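Local atomic coordinates of secreted effector protein SopD (Salmonella typhimurium, PDB entry 5CPC), a protein that acts as a type III secreted effector that alters host cell physiology, cooperating with SopB in membrane fission and macropinosome formation during invasion and contributing to replication in macrophages. Residues 185-188 with 193-196; 234-239 with 294-299. One frame throughout, in Å; residues are numbered along the deposited sequence.

Contact 1: residues 185-188 with 193-196; sequences AVYE and AEAP
Tyr187 on helix 180-190 lays its ring against Pro196 in a CH-pi contact, where the chain has left the helix and folds back along it. The CA of Pro196 sits 3.7 Å from the centroid of the Tyr187 ring, only 5° off the ring normal. This CA is therefore centred over one face. The proline ring points back toward Tyr187 CB, while the tyrosine points out to its hydroxyl. Pro196 CG comes to 3.9 Å from Tyr187 CG.

Glu194 meets the same ring from another direction. Its CG is anti to the backbone N (chi1 170°) and the chain is extended beyond it, which carries the carboxylate along to the ring edge. The planes of ring and carboxylate are 43° apart. No hydrogen bond joins the two segments. The polar ends are held by other residues instead. Tyr187 OH bonds to the backbone N of Leu315, near the C terminus. Glu194 OE1 bonds to Tyr234 and Ser302, and OE2 forms a salt bridge with Arg191. That same OE2 lies near the plane of the tyrosine ring, 3.4 Å from Tyr187 CE2.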
ATOM      1  N   ALA A 185       3.849   4.639  -8.151  1.00 50.18           N
ATOM      2  CA  ALA A 185       2.728   3.761  -8.509  1.00 48.78           C
ATOM      3  C   ALA A 185       1.402   4.197  -7.867  1.00 46.69           C
ATOM      4  O   ALA A 185       0.398   4.208  -8.520  1.00 47.51           O
ATOM      5  CB  ALA A 185       2.997   2.375  -8.125  1.00 47.46           C
ATOM      6  N   VAL A 186       1.408   4.512  -6.588  1.00 44.48           N
ATOM      7  CA  VAL A 186       0.202   5.017  -5.966  1.00 44.99           C
ATOM      8  C   VAL A 186      -0.365   6.280  -6.704  1.00 44.40           C
ATOM      9  O   VAL A 186      -1.522   6.280  -7.065  1.00 44.73           O
ATOM     10  CB  VAL A 186       0.414   5.232  -4.483  1.00 44.40           C
ATOM     11  CG1 VAL A 186      -0.819   5.836  -3.843  1.00 44.62           C
ATOM     12  CG2 VAL A 186       0.823   3.865  -3.826  1.00 44.49           C
ATOM     13  N   TYR A 187       0.450   7.323  -6.936  1.00 44.44           N
ATOM     14  CA  TYR A 187       0.002   8.543  -7.701  1.00 43.15           C
ATOM     15  C   TYR A 187      -0.458   8.239  -9.137  1.00 44.17           C
ATOM     16  O   TYR A 187      -1.478   8.754  -9.627  1.00 43.10           O
ATOM     17  CB  TYR A 187       1.044   9.693  -7.600  1.00 43.28           C
ATOM     18  CG  TYR A 187       0.911  10.476  -6.287  1.00 42.06           C
ATOM     19  CD1 TYR A 187       1.374   9.948  -5.088  1.00 41.31           C
ATOM     20  CD2 TYR A 187       0.207  11.690  -6.245  1.00 45.18           C
ATOM     21  CE1 TYR A 187       1.194  10.604  -3.881  1.00 42.24           C
ATOM     22  CE2 TYR A 187       0.064  12.407  -5.020  1.00 46.76           C
ATOM     23  CZ  TYR A 187       0.538  11.840  -3.854  1.00 45.45           C
ATOM     24  OH  TYR A 187       0.376  12.497  -2.654  1.00 45.05           O
ATOM     25  N   GLU A 188       0.228   7.320  -9.806  1.00 45.76           N
ATOM     26  CA  GLU A 188      -0.102   7.017 -11.206  1.00 46.89           C
ATOM     27  C   GLU A 188      -1.506   6.399 -11.334  1.00 45.93           C
ATOM     28  O   GLU A 188      -2.276   6.643 -12.289  1.00 45.65           O
ATOM     29  CB  GLU A 188       0.949   6.001 -11.740  1.00 49.09           C
ATOM     30  CG  GLU A 188       1.447   6.290 -13.164  1.00 56.79           C
ATOM     31  CD  GLU A 188       2.775   5.544 -13.494  1.00 65.77           C
ATOM     32  OE1 GLU A 188       2.685   4.429 -14.046  1.00 66.95           O
ATOM     33  OE2 GLU A 188       3.885   6.064 -13.188  1.00 67.47           O
ATOM     34  N   ALA A 193      -2.536  12.731 -12.985  1.00 44.43           N
ATOM     35  CA  ALA A 193      -1.994  13.989 -13.438  1.00 46.08           C
ATOM     36  C   ALA A 193      -1.310  14.816 -12.343  1.00 45.98           C
ATOM     37  O   ALA A 193      -0.814  15.904 -12.604  1.00 46.00           O
ATOM     38  CB  ALA A 193      -3.032  14.823 -14.281  1.00 44.61           C
ATOM     39  N   GLU A 194      -1.256  14.288 -11.124  1.00 45.21           N
ATOM     40  CA  GLU A 194      -0.574  15.016 -10.047  1.00 45.06           C
ATOM     41  C   GLU A 194       0.765  14.328  -9.694  1.00 46.27           C
ATOM     42  O   GLU A 194       0.819  13.136  -9.389  1.00 45.53           O
ATOM     43  CB  GLU A 194      -1.465  15.033  -8.816  1.00 44.03           C
ATOM     44  CG  GLU A 194      -0.858  15.538  -7.509  1.00 40.84           C
ATOM     45  CD  GLU A 194      -1.965  15.723  -6.450  1.00 41.30           C
ATOM     46  OE1 GLU A 194      -3.037  16.348  -6.801  1.00 41.63           O
ATOM     47  OE2 GLU A 194      -1.779  15.209  -5.296  1.00 38.82           O
ATOM     48  N   ALA A 195       1.839  15.077  -9.724  1.00 47.03           N
ATOM     49  CA  ALA A 195       3.126  14.527  -9.341  1.00 48.63           C
ATOM     50  C   ALA A 195       3.121  14.389  -7.830  1.00 49.35           C
ATOM     51  O   ALA A 195       2.576  15.291  -7.126  1.00 50.18           O
ATOM     52  CB  ALA A 195       4.199  15.484  -9.784  1.00 50.35           C
ATOM     53  N   PRO A 196       3.683  13.266  -7.307  1.00 49.81           N
ATOM     54  CA  PRO A 196       3.790  12.951  -5.896  1.00 50.25           C
ATOM     55  C   PRO A 196       4.354  14.109  -5.110  1.00 52.34           C
ATOM     56  O   PRO A 196       4.176  14.197  -3.908  1.00 51.91           O
ATOM     57  CB  PRO A 196       4.836  11.841  -5.882  1.00 50.11           C
ATOM     58  CG  PRO A 196       4.653  11.184  -7.144  1.00 49.64           C
ATOM     59  CD  PRO A 196       4.263  12.178  -8.130  1.00 49.08           C
TER

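Contact 2: residues 234-239 with 294-299; sequences YQEVQG and KLYLTH
Tyr296 has its CG anti to the backbone N (chi1 169°), and this sends the ring out from helix 285-298 toward the strand that holds Tyr234 and Glu236. Glu236 answers from the strand with CG anti to its carbonyl carbon and an extended chain beyond. Its carboxylate thus arrives at the phenol end of Tyr296, with its plane turned 74° from that of the ring. Tyr296 OH is modelled as a donor to Glu236 OE1. At 2.3 Å between Tyr296 OH and Glu236 OE1, however, the pair is too short to be taken at face value, and the details of this bond are doubtful. Arg301, just beyond the helix, also makes a salt bridge to this OE1.

Tyr296 and Tyr234 form a T-shaped (edge-to-face) pair, with the edge of Tyr296 turned to the face of Tyr234. The ring centroids are 5.3 Å apart and the planes stand at 62°. The closest approach is Tyr296 CE1 to Tyr234 CD1, at 3.6 Å. Tyr296 CD1 lies over the Tyr234 face, displaced toward the rim of the ring. Strand 232-237 is one arm of a two-stranded antiparallel beta hairpin, and the contact docks this arm on the C-terminal part of the helix. Val241, on the other arm, touches both Glu236 and Tyr296. Tyr234 OH reaches the backbone N of Leu303. Past Tyr296, His299 ND1 donates to Leu295 O at 2.9 Å.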
ATOM      1  N   TYR A 234      -8.349  11.228  -8.261  1.00 39.84           N
ATOM      2  CA  TYR A 234      -9.036  11.937  -9.304  1.00 42.43           C
ATOM      3  C   TYR A 234      -8.261  11.877 -10.620  1.00 44.57           C
ATOM      4  O   TYR A 234      -7.022  11.928 -10.607  1.00 44.16           O
ATOM      5  CB  TYR A 234      -9.205  13.459  -8.938  1.00 40.65           C
ATOM      6  CG  TYR A 234      -8.158  14.059  -7.995  1.00 39.31           C
ATOM      7  CD1 TYR A 234      -6.977  14.619  -8.496  1.00 40.03           C
ATOM      8  CD2 TYR A 234      -8.379  14.127  -6.623  1.00 36.49           C
ATOM      9  CE1 TYR A 234      -6.051  15.196  -7.640  1.00 37.60           C
ATOM     10  CE2 TYR A 234      -7.465  14.718  -5.752  1.00 33.95           C
ATOM     11  CZ  TYR A 234      -6.318  15.258  -6.275  1.00 36.92           C
ATOM     12  OH  TYR A 234      -5.383  15.855  -5.473  1.00 35.77           O
ATOM     13  N   GLN A 235      -9.002  11.819 -11.725  1.00 47.29           N
ATOM     14  CA  GLN A 235      -8.462  11.969 -13.077  1.00 51.47           C
ATOM     15  C   GLN A 235      -9.512  12.606 -13.950  1.00 52.33           C
ATOM     16  O   GLN A 235     -10.689  12.402 -13.748  1.00 51.42           O
ATOM     17  CB  GLN A 235      -8.009  10.630 -13.719  1.00 52.58           C
ATOM     18  CG  GLN A 235      -8.827   9.380 -13.387  1.00 58.21           C
ATOM     19  CD  GLN A 235      -8.684   8.238 -14.461  1.00 66.96           C
ATOM     20  OE1 GLN A 235      -7.734   8.222 -15.280  1.00 66.78           O
ATOM     21  NE2 GLN A 235      -9.669   7.320 -14.481  1.00 66.74           N
ATOM     22  N   GLU A 236      -9.051  13.364 -14.937  1.00 54.09           N
ATOM     23  CA  GLU A 236      -9.874  14.014 -15.871  1.00 56.71           C
ATOM     24  C   GLU A 236      -9.881  13.073 -17.083  1.00 59.38           C
ATOM     25  O   GLU A 236      -8.837  12.538 -17.496  1.00 59.07           O
ATOM     26  CB  GLU A 236      -9.306  15.416 -16.168  1.00 57.65           C
ATOM     27  CG  GLU A 236      -8.976  16.248 -14.877  1.00 58.96           C
ATOM     28  CD  GLU A 236      -8.541  17.718 -15.155  1.00 65.82           C
ATOM     29  OE1 GLU A 236      -8.219  18.477 -14.200  1.00 64.13           O
ATOM     30  OE2 GLU A 236      -8.504  18.118 -16.334  1.00 67.00           O
ATOM     31  N   VAL A 237     -11.080  12.806 -17.591  1.00 60.82           N
ATOM     32  CA  VAL A 237     -11.293  11.825 -18.654  1.00 63.52           C
ATOM     33  C   VAL A 237     -12.424  12.371 -19.510  1.00 64.88           C
ATOM     34  O   VAL A 237     -13.513  12.666 -19.008  1.00 64.38           O
ATOM     35  CB  VAL A 237     -11.539  10.378 -18.071  1.00 63.44           C
ATOM     36  CG1 VAL A 237     -12.418  10.422 -16.798  1.00 64.65           C
ATOM     37  CG2 VAL A 237     -12.067   9.394 -19.127  1.00 65.29           C
ATOM     38  N   GLN A 238     -12.121  12.607 -20.783  1.00 66.96           N
ATOM     39  CA  GLN A 238     -13.042  13.266 -21.726  1.00 67.87           C
ATOM     40  C   GLN A 238     -13.836  14.412 -21.099  1.00 66.31           C
ATOM     41  O   GLN A 238     -15.065  14.416 -21.148  1.00 66.58           O
ATOM     42  CB  GLN A 238     -13.972  12.250 -22.435  1.00 69.30           C
ATOM     43  CG  GLN A 238     -13.393  11.618 -23.741  1.00 74.29           C
ATOM     44  CD  GLN A 238     -12.919  10.149 -23.567  1.00 77.57           C
ATOM     45  OE1 GLN A 238     -13.255   9.490 -22.579  1.00 76.16           O
ATOM     46  NE2 GLN A 238     -12.175   9.627 -24.562  1.00 78.43           N
ATOM     47  N   GLY A 239     -13.133  15.380 -20.509  1.00 64.48           N
ATOM     48  CA  GLY A 239     -13.787  16.597 -20.055  1.00 63.25           C
ATOM     49  C   GLY A 239     -14.490  16.511 -18.702  1.00 61.35           C
ATOM     50  O   GLY A 239     -15.067  17.472 -18.243  1.00 60.42           O
ATOM     51  N   LYS A 294     -16.278  20.702  -6.543  1.00 41.46           N
ATOM     52  CA  LYS A 294     -16.254  22.135  -6.206  1.00 41.87           C
ATOM     53  C   LYS A 294     -14.924  22.445  -5.577  1.00 40.17           C
ATOM     54  O   LYS A 294     -14.291  23.423  -5.938  1.00 41.77           O
ATOM     55  CB  LYS A 294     -17.431  22.502  -5.272  1.00 43.53           C
ATOM     56  CG  LYS A 294     -17.344  23.870  -4.498  1.00 49.47           C
ATOM     57  CD  LYS A 294     -18.606  24.122  -3.467  1.00 53.75           C
ATOM     58  CE  LYS A 294     -19.998  24.095  -4.131  1.00 60.34           C
ATOM     59  NZ  LYS A 294     -20.782  22.753  -4.032  1.00 64.27           N
ATOM     60  N   LEU A 295     -14.489  21.623  -4.635  1.00 39.09           N
ATOM     61  CA  LEU A 295     -13.201  21.811  -3.969  1.00 39.45           C
ATOM     62  C   LEU A 295     -12.014  21.700  -4.965  1.00 39.71           C
ATOM     63  O   LEU A 295     -11.058  22.500  -4.953  1.00 40.32           O
ATOM     64  CB  LEU A 295     -13.069  20.763  -2.876  1.00 40.50           C
ATOM     65  CG  LEU A 295     -14.026  20.895  -1.686  1.00 40.53           C
ATOM     66  CD1 LEU A 295     -13.876  19.711  -0.709  1.00 41.39           C
ATOM     67  CD2 LEU A 295     -13.658  22.213  -1.015  1.00 41.31           C
ATOM     68  N   TYR A 296     -12.098  20.731  -5.873  1.00 40.02           N
ATOM     69  CA  TYR A 296     -10.984  20.469  -6.804  1.00 39.94           C
ATOM     70  C   TYR A 296     -10.843  21.671  -7.711  1.00 41.30           C
ATOM     71  O   TYR A 296      -9.736  22.161  -7.898  1.00 43.29           O
ATOM     72  CB  TYR A 296     -11.325  19.217  -7.576  1.00 41.28           C
ATOM     73  CG  TYR A 296     -10.473  18.835  -8.788  1.00 44.40           C
ATOM     74  CD1 TYR A 296      -9.370  18.035  -8.629  1.00 42.46           C
ATOM     75  CD2 TYR A 296     -10.882  19.155 -10.088  1.00 46.01           C
ATOM     76  CE1 TYR A 296      -8.604  17.605  -9.740  1.00 47.23           C
ATOM     77  CE2 TYR A 296     -10.123  18.711 -11.223  1.00 48.62           C
ATOM     78  CZ  TYR A 296      -8.980  17.954 -11.014  1.00 47.76           C
ATOM     79  OH  TYR A 296      -8.224  17.519 -12.061  1.00 50.21           O
ATOM     80  N   LEU A 297     -11.988  22.211  -8.202  1.00 42.26           N
ATOM     81  CA  LEU A 297     -11.998  23.335  -9.146  1.00 42.71           C
ATOM     82  C   LEU A 297     -11.528  24.619  -8.482  1.00 42.94           C
ATOM     83  O   LEU A 297     -11.027  25.516  -9.165  1.00 44.88           O
ATOM     84  CB  LEU A 297     -13.397  23.560  -9.740  1.00 43.32           C
ATOM     85  CG  LEU A 297     -13.795  22.525 -10.807  1.00 45.38           C
ATOM     86  CD1 LEU A 297     -15.134  22.896 -11.451  1.00 46.01           C
ATOM     87  CD2 LEU A 297     -12.712  22.299 -11.897  1.00 44.32           C
ATOM     88  N   THR A 298     -11.651  24.682  -7.158  1.00 41.26           N
ATOM     89  CA  THR A 298     -11.261  25.869  -6.391  1.00 41.65           C
ATOM     90  C   THR A 298      -9.961  25.732  -5.640  1.00 42.13           C
ATOM     91  O   THR A 298      -9.556  26.650  -4.884  1.00 43.50           O
ATOM     92  CB  THR A 298     -12.395  26.290  -5.375  1.00 40.63           C
ATOM     93  OG1 THR A 298     -12.857  25.143  -4.609  1.00 39.06           O
ATOM     94  CG2 THR A 298     -13.577  26.845  -6.184  1.00 41.99           C
ATOM     95  N   HIS A 299      -9.296  24.602  -5.841  1.00 41.50           N
ATOM     96  CA  HIS A 299      -7.961  24.432  -5.381  1.00 42.40           C
ATOM     97  C   HIS A 299      -6.996  23.945  -6.496  1.00 45.00           C
ATOM     98  O   HIS A 299      -6.206  22.965  -6.308  1.00 43.89           O
ATOM     99  CB  HIS A 299      -7.963  23.475  -4.183  1.00 42.08           C
ATOM    100  CG  HIS A 299      -8.578  24.070  -2.968  1.00 40.93           C
ATOM    101  ND1 HIS A 299      -9.937  24.089  -2.762  1.00 41.68           N
ATOM    102  CD2 HIS A 299      -8.021  24.681  -1.900  1.00 40.93           C
ATOM    103  CE1 HIS A 299     -10.195  24.716  -1.628  1.00 39.67           C
ATOM    104  NE2 HIS A 299      -9.050  25.063  -1.076  1.00 40.70           N
TER

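Following the chain from the N terminus, the first of the two contacts comes late in helix 180-190. Contact 1 closes a short loop, with four residues between its segments. Contact 2 opens later on strand 232-237. It closes a much longer loop of 54 intervening residues, mostly helical, that ends on helix 285-298. The two contacts are in series and neither nest nor cross. The centres of contact 1 and contact 2 are about 15 Å apart, yet they touch. Glu194 OE1 of contact 1 lies 2.7 Å from Tyr234 OH of contact 2, a probable hydrogen bond. This brings the loop after helix 180-190 against the hairpin, which contact 2 joins in turn to helix 285-298.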